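Long-range contacts in peroxisomal catalase (Pichia angusta, PDB 2XQ1), which uses a bound heme to break hydrogen peroxide down to water and oxygen, probably protecting the cell from the peroxide that peroxisomal oxidases release: residues O[23-28]-O[37-42]; O[102-107]-O[319-324]; O[198-203]-O[254-259]. All coordinates share one frame; numbering follows the deposited sequence.

Contact 1. Residues O[23-28]-O[37-42]; sequences TQRIPL and PPIGPL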
loop_
_atom_site.group_PDB
_atom_site.type_symbol
_atom_site.label_atom_id
_atom_site.label_comp_id
_atom_site.label_asym_id
_atom_site.label_seq_id
_atom_site.Cartn_x
_atom_site.Cartn_y
_atom_site.Cartn_z
ATOM N N THR O 23 6.984 -17.499 25.352
ATOM C CA THR O 23 6.939 -16.033 25.300
ATOM C C THR O 23 7.420 -15.461 26.604
ATOM O O THR O 23 7.230 -16.073 27.652
ATOM C CB THR O 23 5.515 -15.498 25.024
ATOM O OG1 THR O 23 4.546 -16.287 25.729
ATOM C CG2 THR O 23 5.211 -15.569 23.545
ATOM N N GLN O 24 8.027 -14.285 26.544
ATOM C CA GLN O 24 8.566 -13.628 27.731
ATOM C C GLN O 24 7.534 -12.987 28.655
ATOM O O GLN O 24 6.605 -12.321 28.184
ATOM C CB GLN O 24 9.589 -12.593 27.317
ATOM C CG GLN O 24 10.978 -13.195 27.261
ATOM C CD GLN O 24 11.945 -12.402 26.398
ATOM O OE1 GLN O 24 12.329 -12.859 25.333
ATOM N NE2 GLN O 24 12.324 -11.202 26.842
ATOM N N ARG O 25 7.704 -13.190 29.963
ATOM C CA ARG O 25 6.919 -12.478 30.970
ATOM C C ARG O 25 7.669 -12.337 32.295
ATOM O O ARG O 25 8.644 -13.049 32.549
ATOM C CB ARG O 25 5.547 -13.140 31.180
ATOM C CG ARG O 25 5.518 -14.319 32.149
ATOM C CD ARG O 25 6.017 -15.625 31.546
ATOM N NE ARG O 25 5.556 -15.851 30.181
ATOM C CZ ARG O 25 4.361 -16.335 29.843
ATOM N NH1 ARG O 25 3.455 -16.662 30.765
ATOM N NH2 ARG O 25 4.067 -16.488 28.554
ATOM N N ILE O 26 7.236 -11.383 33.116
ATOM C CA ILE O 26 7.680 -11.315 34.500
ATOM C C ILE O 26 6.495 -11.847 35.285
ATOM O O ILE O 26 5.380 -11.361 35.096
ATOM C CB ILE O 26 8.006 -9.866 34.927
ATOM C CG1 ILE O 26 9.221 -9.339 34.152
ATOM C CG2 ILE O 26 8.276 -9.796 36.433
ATOM C CD1 ILE O 26 9.499 -7.867 34.391
ATOM N N PRO O 27 6.713 -12.853 36.147
ATOM C CA PRO O 27 5.615 -13.531 36.852
ATOM C C PRO O 27 5.057 -12.773 38.053
ATOM O O PRO O 27 5.805 -12.096 38.759
ATOM C CB PRO O 27 6.252 -14.831 37.344
ATOM C CG PRO O 27 7.676 -14.814 36.869
ATOM C CD PRO O 27 8.023 -13.423 36.484
ATOM N N LEU O 28 3.746 -12.895 38.274
ATOM C CA LEU O 28 3.107 -12.440 39.506
ATOM C C LEU O 28 3.687 -13.213 40.673
ATOM O O LEU O 28 4.062 -14.388 40.522
ATOM C CB LEU O 28 1.619 -12.761 39.484
ATOM C CG LEU O 28 0.651 -11.945 38.631
ATOM C CD1 LEU O 28 -0.602 -12.750 38.343
ATOM C CD2 LEU O 28 0.294 -10.663 39.343
ATOM N N PRO O 37 1.178 -20.847 38.111
ATOM C CA PRO O 37 2.035 -20.858 36.938
ATOM C C PRO O 37 2.553 -19.437 36.736
ATOM O O PRO O 37 1.864 -18.481 37.112
ATOM C CB PRO O 37 1.086 -21.285 35.811
ATOM C CG PRO O 37 -0.227 -20.779 36.219
ATOM C CD PRO O 37 -0.260 -20.787 37.744
ATOM N N PRO O 38 3.774 -19.291 36.192
ATOM C CA PRO O 38 4.386 -17.951 36.054
ATOM C C PRO O 38 3.760 -17.094 34.928
ATOM O O PRO O 38 4.189 -17.140 33.765
ATOM C CB PRO O 38 5.868 -18.262 35.787
ATOM C CG PRO O 38 5.873 -19.650 35.187
ATOM C CD PRO O 38 4.669 -20.380 35.749
ATOM N N ILE O 39 2.741 -16.320 35.291
ATOM C CA ILE O 39 2.023 -15.467 34.335
ATOM C C ILE O 39 2.331 -13.997 34.614
ATOM O O ILE O 39 2.493 -13.592 35.762
ATOM C CB ILE O 39 0.483 -15.697 34.405
ATOM C CG1 ILE O 39 0.138 -17.183 34.288
ATOM C CG2 ILE O 39 -0.242 -14.886 33.338
ATOM C CD1 ILE O 39 0.479 -17.806 32.951
ATOM N N GLY O 40 2.408 -13.204 33.561
ATOM C CA GLY O 40 2.619 -11.776 33.705
ATOM C C GLY O 40 2.363 -11.086 32.382
ATOM O O GLY O 40 2.121 -11.754 31.354
ATOM N N PRO O 41 2.417 -9.743 32.377
ATOM C CA PRO O 41 2.220 -8.978 31.139
ATOM C C PRO O 41 3.274 -9.333 30.085
ATOM O O PRO O 41 4.438 -9.631 30.442
ATOM C CB PRO O 41 2.414 -7.515 31.583
ATOM C CG PRO O 41 2.457 -7.528 33.051
ATOM C CD PRO O 41 2.872 -8.887 33.483
ATOM N N LEU O 42 2.867 -9.306 28.815
ATOM C CA LEU O 42 3.763 -9.622 27.724
ATOM C C LEU O 42 4.641 -8.407 27.452
ATOM O O LEU O 42 4.202 -7.278 27.654
ATOM C CB LEU O 42 2.971 -10.068 26.499
ATOM C CG LEU O 42 2.678 -11.563 26.289
ATOM C CD1 LEU O 42 2.530 -12.365 27.589
ATOM C CD2 LEU O 42 1.469 -11.796 25.362
#

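Contact 2. Residues O[102-107]-O[319-324]; sequences FTRFST and AETEQI. With HEM (protoporphyrin IX containing Fe), chain B.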
loop_
_atom_site.group_PDB
_atom_site.type_symbol
_atom_site.label_atom_id
_atom_site.label_comp_id
_atom_site.label_asym_id
_atom_site.label_seq_id
_atom_site.Cartn_x
_atom_site.Cartn_y
_atom_site.Cartn_z
ATOM N N PHE O 102 2.638 -21.975 -17.714
ATOM C CA PHE O 102 1.839 -22.125 -16.516
ATOM C C PHE O 102 0.419 -21.782 -16.854
ATOM O O PHE O 102 0.147 -20.785 -17.509
ATOM C CB PHE O 102 2.322 -21.222 -15.406
ATOM C CG PHE O 102 1.691 -21.518 -14.093
ATOM C CD1 PHE O 102 0.363 -21.123 -13.834
ATOM C CD2 PHE O 102 2.405 -22.192 -13.107
ATOM C CE1 PHE O 102 -0.268 -21.392 -12.613
ATOM C CE2 PHE O 102 1.800 -22.476 -11.874
ATOM C CZ PHE O 102 0.435 -22.064 -11.618
ATOM N N THR O 103 -0.500 -22.615 -16.411
ATOM C CA THR O 103 -1.887 -22.352 -16.671
ATOM C C THR O 103 -2.626 -22.232 -15.368
ATOM O O THR O 103 -2.343 -22.990 -14.424
ATOM C CB THR O 103 -2.484 -23.465 -17.477
ATOM O OG1 THR O 103 -1.951 -23.383 -18.792
ATOM C CG2 THR O 103 -4.026 -23.353 -17.538
ATOM N N ARG O 104 -3.552 -21.269 -15.312
ATOM C CA ARG O 104 -4.419 -21.124 -14.153
ATOM C C ARG O 104 -5.857 -21.130 -14.641
ATOM O O ARG O 104 -6.223 -20.383 -15.564
ATOM C CB ARG O 104 -4.078 -19.868 -13.335
ATOM C CG ARG O 104 -4.988 -19.613 -12.135
ATOM C CD ARG O 104 -4.682 -18.241 -11.437
ATOM N NE ARG O 104 -5.183 -18.242 -10.060
ATOM C CZ ARG O 104 -6.387 -17.815 -9.654
ATOM N NH1 ARG O 104 -7.288 -17.262 -10.492
ATOM N NH2 ARG O 104 -6.681 -17.939 -8.366
ATOM N N PHE O 105 -6.652 -22.008 -14.028
ATOM C CA PHE O 105 -8.076 -22.183 -14.355
ATOM C C PHE O 105 -8.842 -21.545 -13.259
ATOM O O PHE O 105 -8.366 -21.543 -12.117
ATOM C CB PHE O 105 -8.469 -23.663 -14.365
ATOM C CG PHE O 105 -7.727 -24.500 -15.379
ATOM C CD1 PHE O 105 -7.953 -24.337 -16.737
ATOM C CD2 PHE O 105 -6.821 -25.450 -14.981
ATOM C CE1 PHE O 105 -7.289 -25.086 -17.663
ATOM C CE2 PHE O 105 -6.164 -26.196 -15.919
ATOM C CZ PHE O 105 -6.406 -26.012 -17.258
ATOM N N SER O 106 -10.033 -21.047 -13.570
ATOM C CA SER O 106 -10.787 -20.208 -12.627
ATOM C C SER O 106 -12.250 -20.185 -12.944
ATOM O O SER O 106 -12.653 -20.540 -14.067
ATOM C CB SER O 106 -10.307 -18.757 -12.710
ATOM O OG SER O 106 -9.691 -18.461 -13.978
ATOM N N THR O 107 -13.040 -19.771 -11.952
ATOM C CA THR O 107 -14.440 -19.406 -12.150
ATOM C C THR O 107 -14.463 -17.898 -12.217
ATOM O O THR O 107 -13.432 -17.274 -12.008
ATOM C CB THR O 107 -15.334 -19.852 -10.987
ATOM O OG1 THR O 107 -14.848 -19.285 -9.750
ATOM C CG2 THR O 107 -15.389 -21.388 -10.907
ATOM N N ALA O 319 2.568 -18.591 -3.476
ATOM C CA ALA O 319 3.673 -17.896 -4.113
ATOM C C ALA O 319 3.566 -17.977 -5.622
ATOM O O ALA O 319 4.052 -17.090 -6.334
ATOM C CB ALA O 319 4.993 -18.500 -3.655
ATOM N N GLU O 320 2.941 -19.055 -6.096
ATOM C CA GLU O 320 2.925 -19.358 -7.515
ATOM C C GLU O 320 1.559 -19.225 -8.135
ATOM O O GLU O 320 1.364 -18.379 -9.004
ATOM C CB GLU O 320 3.502 -20.739 -7.780
ATOM C CG GLU O 320 4.993 -20.820 -7.442
ATOM C CD GLU O 320 5.555 -22.241 -7.565
ATOM O OE1 GLU O 320 5.412 -23.014 -6.588
ATOM O OE2 GLU O 320 6.146 -22.586 -8.631
ATOM N N THR O 321 0.598 -20.042 -7.702
ATOM C CA THR O 321 -0.773 -19.884 -8.248
ATOM C C THR O 321 -1.426 -18.542 -7.884
ATOM O O THR O 321 -2.045 -17.906 -8.735
ATOM C CB THR O 321 -1.718 -21.033 -7.874
ATOM O OG1 THR O 321 -1.163 -22.269 -8.356
ATOM C CG2 THR O 321 -3.045 -20.840 -8.539
ATOM N N GLU O 322 -1.288 -18.107 -6.640
ATOM C CA GLU O 322 -2.027 -16.953 -6.215
ATOM C C GLU O 322 -1.475 -15.664 -6.819
ATOM O O GLU O 322 -2.274 -14.813 -7.259
ATOM C CB GLU O 322 -2.068 -16.890 -4.693
ATOM C CG GLU O 322 -2.939 -15.771 -4.121
ATOM C CD GLU O 322 -4.464 -15.898 -4.430
ATOM O OE1 GLU O 322 -4.949 -17.020 -4.747
ATOM O OE2 GLU O 322 -5.178 -14.854 -4.351
ATOM N N GLN O 323 -0.133 -15.545 -6.855
ATOM C CA GLN O 323 0.574 -14.303 -7.225
ATOM C C GLN O 323 0.791 -14.134 -8.735
ATOM O O GLN O 323 1.276 -13.099 -9.203
ATOM C CB GLN O 323 1.925 -14.188 -6.492
ATOM C CG GLN O 323 1.823 -13.798 -5.039
ATOM C CD GLN O 323 3.163 -13.552 -4.383
ATOM O OE1 GLN O 323 4.167 -14.173 -4.735
ATOM N NE2 GLN O 323 3.183 -12.661 -3.393
ATOM N N ILE O 324 0.460 -15.154 -9.510
ATOM C CA ILE O 324 0.781 -15.080 -10.928
ATOM C C ILE O 324 -0.111 -14.036 -11.596
ATOM O O ILE O 324 -1.296 -13.891 -11.248
ATOM C CB ILE O 324 0.678 -16.449 -11.619
ATOM C CG1 ILE O 324 1.156 -16.355 -13.072
ATOM C CG2 ILE O 324 -0.732 -17.008 -11.518
ATOM C CD1 ILE O 324 1.420 -17.709 -13.740
HETATM C CHA HEM B . -9.205 -11.614 -14.857
HETATM C CHB HEM B . -10.673 -7.293 -16.445
HETATM C CHC HEM B . -13.062 -9.561 -19.998
HETATM C CHD HEM B . -10.632 -13.662 -19.055
HETATM C C1A HEM B . -9.422 -10.281 -14.924
HETATM C C2A HEM B . -9.042 -9.327 -13.901
HETATM C C3A HEM B . -9.462 -8.115 -14.348
HETATM C C4A HEM B . -10.108 -8.279 -15.654
HETATM C CMA HEM B . -9.274 -6.774 -13.611
HETATM C CAA HEM B . -8.273 -9.650 -12.575
HETATM C CBA HEM B . -6.799 -9.938 -12.924
HETATM C CGA HEM B . -5.824 -9.863 -11.761
HETATM O O1A HEM B . -6.228 -9.275 -10.703
HETATM O O2A HEM B . -4.646 -10.358 -11.890
HETATM C C1B HEM B . -11.484 -7.495 -17.549
HETATM C C2B HEM B . -12.185 -6.502 -18.341
HETATM C C3B HEM B . -12.839 -7.127 -19.316
HETATM C C4B HEM B . -12.578 -8.539 -19.200
HETATM C CMB HEM B . -12.164 -4.988 -18.069
HETATM C CAB HEM B . -13.727 -6.506 -20.396
HETATM C CBB HEM B . -13.543 -5.245 -20.769
HETATM C C1C HEM B . -12.524 -10.828 -20.143
HETATM C C2C HEM B . -12.659 -11.718 -21.272
HETATM C C3C HEM B . -11.985 -12.835 -21.007
HETATM C C4C HEM B . -11.404 -12.718 -19.704
HETATM C CMC HEM B . -13.456 -11.419 -22.559
HETATM C CAC HEM B . -11.834 -14.026 -21.941
HETATM C CBC HEM B . -11.148 -13.777 -23.070
HETATM C C1D HEM B . -10.055 -13.532 -17.799
HETATM C C2D HEM B . -9.316 -14.552 -17.079
HETATM C C3D HEM B . -8.877 -13.900 -15.775
HETATM C C4D HEM B . -9.384 -12.549 -15.837
HETATM C CMD HEM B . -9.003 -16.004 -17.503
HETATM C CAD HEM B . -8.070 -14.567 -14.650
HETATM C CBD HEM B . -6.596 -14.694 -15.002
HETATM C CGD HEM B . -5.926 -15.467 -13.890
HETATM O O1D HEM B . -6.125 -16.730 -13.896
HETATM O O2D HEM B . -5.242 -14.804 -13.038
HETATM N NA HEM B . -10.055 -9.622 -15.955
HETATM N NB HEM B . -11.753 -8.716 -18.122
HETATM N NC HEM B . -11.761 -11.480 -19.209
HETATM N ND HEM B . -10.073 -12.381 -17.025
HETATM FE FE HEM B . -10.911 -10.541 -17.600
#

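Contact 3. Residues O[198-203]-O[254-259]; sequences PASYRT and TRDLWE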
loop_
_atom_site.group_PDB
_atom_site.type_symbol
_atom_site.label_atom_id
_atom_site.label_comp_id
_atom_site.label_asym_id
_atom_site.label_seq_id
_atom_site.Cartn_x
_atom_site.Cartn_y
_atom_site.Cartn_z
ATOM N N PRO O 198 -18.856 -27.287 -15.875
ATOM C CA PRO O 198 -17.967 -28.370 -16.301
ATOM C C PRO O 198 -17.668 -29.312 -15.145
ATOM O O PRO O 198 -17.819 -28.910 -13.983
ATOM C CB PRO O 198 -16.696 -27.629 -16.710
ATOM C CG PRO O 198 -17.173 -26.237 -17.029
ATOM C CD PRO O 198 -18.202 -25.968 -15.992
ATOM N N ALA O 199 -17.255 -30.545 -15.476
ATOM C CA ALA O 199 -16.929 -31.599 -14.498
ATOM C C ALA O 199 -15.622 -31.291 -13.816
ATOM O O ALA O 199 -15.528 -31.308 -12.587
ATOM C CB ALA O 199 -16.854 -32.950 -15.162
ATOM N N SER O 200 -14.616 -30.993 -14.622
ATOM C CA SER O 200 -13.339 -30.581 -14.095
ATOM C C SER O 200 -12.771 -29.553 -15.038
ATOM O O SER O 200 -13.363 -29.290 -16.086
ATOM C CB SER O 200 -12.392 -31.776 -14.014
ATOM O OG SER O 200 -11.975 -32.221 -15.303
ATOM N N TYR O 201 -11.622 -28.987 -14.683
ATOM C CA TYR O 201 -10.860 -28.191 -15.636
ATOM C C TYR O 201 -10.242 -29.039 -16.762
ATOM O O TYR O 201 -9.925 -28.525 -17.834
ATOM C CB TYR O 201 -9.725 -27.466 -14.931
ATOM C CG TYR O 201 -10.144 -26.512 -13.877
ATOM C CD1 TYR O 201 -11.071 -25.528 -14.130
ATOM C CD2 TYR O 201 -9.579 -26.575 -12.613
ATOM C CE1 TYR O 201 -11.441 -24.633 -13.131
ATOM C CE2 TYR O 201 -9.935 -25.680 -11.606
ATOM C CZ TYR O 201 -10.863 -24.718 -11.871
ATOM O OH TYR O 201 -11.212 -23.849 -10.859
ATOM N N ARG O 202 -10.022 -30.330 -16.510
ATOM C CA ARG O 202 -9.375 -31.186 -17.505
ATOM C C ARG O 202 -10.299 -31.392 -18.697
ATOM O O ARG O 202 -9.833 -31.657 -19.788
ATOM C CB ARG O 202 -8.975 -32.518 -16.886
ATOM C CG ARG O 202 -7.686 -32.444 -16.132
ATOM C CD ARG O 202 -7.755 -33.237 -14.832
ATOM N NE ARG O 202 -7.705 -34.677 -15.050
ATOM C CZ ARG O 202 -8.707 -35.515 -14.807
ATOM N NH1 ARG O 202 -9.868 -35.084 -14.325
ATOM N NH2 ARG O 202 -8.536 -36.801 -15.038
ATOM N N THR O 203 -11.603 -31.235 -18.472
ATOM C CA THR O 203 -12.612 -31.535 -19.475
ATOM C C THR O 203 -13.349 -30.291 -20.027
ATOM O O THR O 203 -14.586 -30.305 -20.233
ATOM C CB THR O 203 -13.637 -32.566 -18.949
ATOM O OG1 THR O 203 -14.373 -32.005 -17.858
ATOM C CG2 THR O 203 -12.940 -33.843 -18.508
ATOM N N THR O 254 -10.173 -28.172 -8.018
ATOM C CA THR O 254 -8.800 -27.977 -7.625
ATOM C C THR O 254 -8.148 -29.308 -7.308
ATOM O O THR O 254 -7.062 -29.598 -7.817
ATOM C CB THR O 254 -8.698 -27.035 -6.429
ATOM O OG1 THR O 254 -9.152 -25.738 -6.824
ATOM C CG2 THR O 254 -7.239 -26.934 -5.930
ATOM N N ARG O 255 -8.831 -30.101 -6.475
ATOM C CA ARG O 255 -8.377 -31.409 -6.039
ATOM C C ARG O 255 -8.164 -32.299 -7.255
ATOM O O ARG O 255 -7.131 -32.949 -7.392
ATOM C CB ARG O 255 -9.410 -32.000 -5.082
ATOM C CG ARG O 255 -9.163 -33.437 -4.664
ATOM C CD ARG O 255 -10.086 -33.846 -3.537
ATOM N NE ARG O 255 -9.541 -33.395 -2.252
ATOM C CZ ARG O 255 -10.068 -32.426 -1.492
ATOM N NH1 ARG O 255 -11.187 -31.793 -1.869
ATOM N NH2 ARG O 255 -9.481 -32.100 -0.335
ATOM N N ASP O 256 -9.147 -32.284 -8.151
ATOM C CA ASP O 256 -9.151 -33.102 -9.334
ATOM C C ASP O 256 -7.896 -32.855 -10.137
ATOM O O ASP O 256 -7.252 -33.796 -10.566
ATOM C CB ASP O 256 -10.367 -32.754 -10.173
ATOM C CG ASP O 256 -10.385 -33.480 -11.486
ATOM O OD1 ASP O 256 -10.841 -34.648 -11.485
ATOM O OD2 ASP O 256 -9.955 -32.877 -12.506
ATOM N N LEU O 257 -7.546 -31.590 -10.350
ATOM C CA LEU O 257 -6.404 -31.274 -11.172
ATOM C C LEU O 257 -5.116 -31.651 -10.478
ATOM O O LEU O 257 -4.203 -32.181 -11.116
ATOM C CB LEU O 257 -6.384 -29.807 -11.563
ATOM C CG LEU O 257 -5.112 -29.338 -12.287
ATOM C CD1 LEU O 257 -4.999 -29.953 -13.682
ATOM C CD2 LEU O 257 -5.057 -27.822 -12.367
ATOM N N TRP O 258 -5.038 -31.389 -9.178
ATOM C CA TRP O 258 -3.818 -31.668 -8.444
ATOM C C TRP O 258 -3.525 -33.161 -8.432
ATOM O O TRP O 258 -2.374 -33.572 -8.680
ATOM C CB TRP O 258 -3.891 -31.148 -7.027
ATOM C CG TRP O 258 -2.540 -30.888 -6.482
ATOM C CD1 TRP O 258 -1.794 -29.737 -6.633
ATOM C CD2 TRP O 258 -1.745 -31.786 -5.710
ATOM N NE1 TRP O 258 -0.580 -29.864 -5.988
ATOM C CE2 TRP O 258 -0.524 -31.112 -5.414
ATOM C CE3 TRP O 258 -1.945 -33.095 -5.223
ATOM C CZ2 TRP O 258 0.503 -31.710 -4.651
ATOM C CZ3 TRP O 258 -0.923 -33.702 -4.449
ATOM C CH2 TRP O 258 0.288 -33.002 -4.171
ATOM N N GLU O 259 -4.580 -33.954 -8.187
ATOM C CA GLU O 259 -4.496 -35.422 -8.134
ATOM C C GLU O 259 -4.171 -36.087 -9.464
ATOM O O GLU O 259 -3.330 -36.981 -9.514
ATOM C CB GLU O 259 -5.745 -36.025 -7.496
ATOM C CG GLU O 259 -5.626 -36.095 -5.982
ATOM C CD GLU O 259 -6.905 -36.508 -5.324
ATOM O OE1 GLU O 259 -7.811 -37.011 -6.022
ATOM O OE2 GLU O 259 -7.020 -36.314 -4.100
#

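Contact 1. Residues O[23-28]-O[37-42]
R25 reaches across to the carbonyl of P38 and so shows how one guanidinium can tie a strand to the loop that follows it. Its NH1 donates to P38 O over 3.1 Å, lying in the carbonyl plane on a lone pair, with the oxygen close to the guanidinium plane. The bends at chi2 (-79°) and chi3 (-41°) fold the chain back, and NE donates a hydrogen bond to T23 O at 3.0 Å. NH2 adds a weak bond to T23 OG1. With these partners the group's rotation is fixed, while CD1 of I39 lies at its edge. Further on, the amide N of L28 donates to I39 O at 2.9 Å, an acceptor that also receives a CA-H...O contact from P27. I26 O takes another such contact from the CA of G40, 3.1 Å away. Between the prolines the touch is apolar, P27 CB against P38 CB. Within the chain, helix 47-56 packs L49 on T23 and L42. Strand 23-25 joins an antiparallel ladder with a strand of a second subunit, whose Q344 OE1 accepts a hydrogen bond from L42 N, so this strand and the loop after it are built into the tetramer interface.

Contact 2. Residues O[102-107]-O[319-324]
F102 and R104, two residues apart on strand 98-107, both point toward the segment 319-324, and their torsions decide what each one meets. F102 holds CG anti to its own amide nitrogen (chi1 -170°), which brings the ring between two partners. T321 OG1 comes to the ring edge, in its plane, 3.6 Å from CZ, and nearer the root of the ring, CD1 packs obliquely against CD1 of I324, also at 3.6 Å. R104 runs straight from CG to NE, with CG again opposite the amide nitrogen (chi1 177°). Its CD passes CG2 of I324 at 4.1 Å, and NE makes a weak bond of 3.4 Å to T321 O. The firmer partner of the guanidinium is H67 O, which NH1 reaches, while heme O1D sits at the edge of the group, 3.6 Å from NH1. E322 bends at chi2, leaving OE1 4.1 Å from R104 NH2, beyond salt-bridge range; its OE2 pairs with K112. A leucine in place of R104 would probably leave H67 O without this donor and the heme propionate with one positive charge fewer beside it. Propionates lined by arginines are characteristic of the catalase heme pocket: R64 and R357 hydrogen-bond to the heme, and R104 belongs to the same pocket, with the predicted active-site H67 beside it.

Contact 3. Residues O[198-203]-O[254-259]
R202 meets D256 where a loop of the catalase fold lies against helix 252-263, next to strands of the antiparallel beta-barrel. The arginine can be followed outward. CB leaves the backbone toward the helix, and CG comes within 4.4 Å of CD1 of L257, an apolar touch. The chain then bends at chi2 and chi3, which brings CD beside D256 OD2, 3.2 Å away. NE and CZ stand farther off that oxygen. At the tip, NH1 closes a salt bridge with D256 OD2 at 2.9 Å, using the syn lone pair, and D256 OD1 is almost as near at 3.0 Å. The grip is slanted: OD2 lies 29° out of the guanidinium plane, and the two flat groups are turned 59° apart. NH2 looks on to D265 in a long, weak ion pair. D256 extends from its helix with CG anti to the backbone nitrogen (chi1 175°), an orientation that also brings OD2 beside S200 CB. Y201, next to R202, lays its ring near T254 N at the start of the segment 254-259, and stacks on F105. On the loop itself S200 OG accepts a weak bond from R202 N at 3.0 Å.

Placement in the fold separates the three contacts. Contact 1 lies on the N-terminal arm, about 51 Å from the chain centre, yet most of its touching residues are buried because other subunits cover them; backbone carbonyls are its main acceptors. Contact 2, about 9 Å from the centre, is buried within the subunit and mixes aromatic and aliphatic packing with polar groups gathered at the heme. Contact 3, about 16 Å from the centre, is also mostly buried, but its ion pair joins partly exposed residues. Contacts 2 and 3 touch, through F105 CB and Y201 CD1, and 198-203/254-259 is nested within the chain loop closed by 102-107/319-324. Contact 1 precedes both and touches neither.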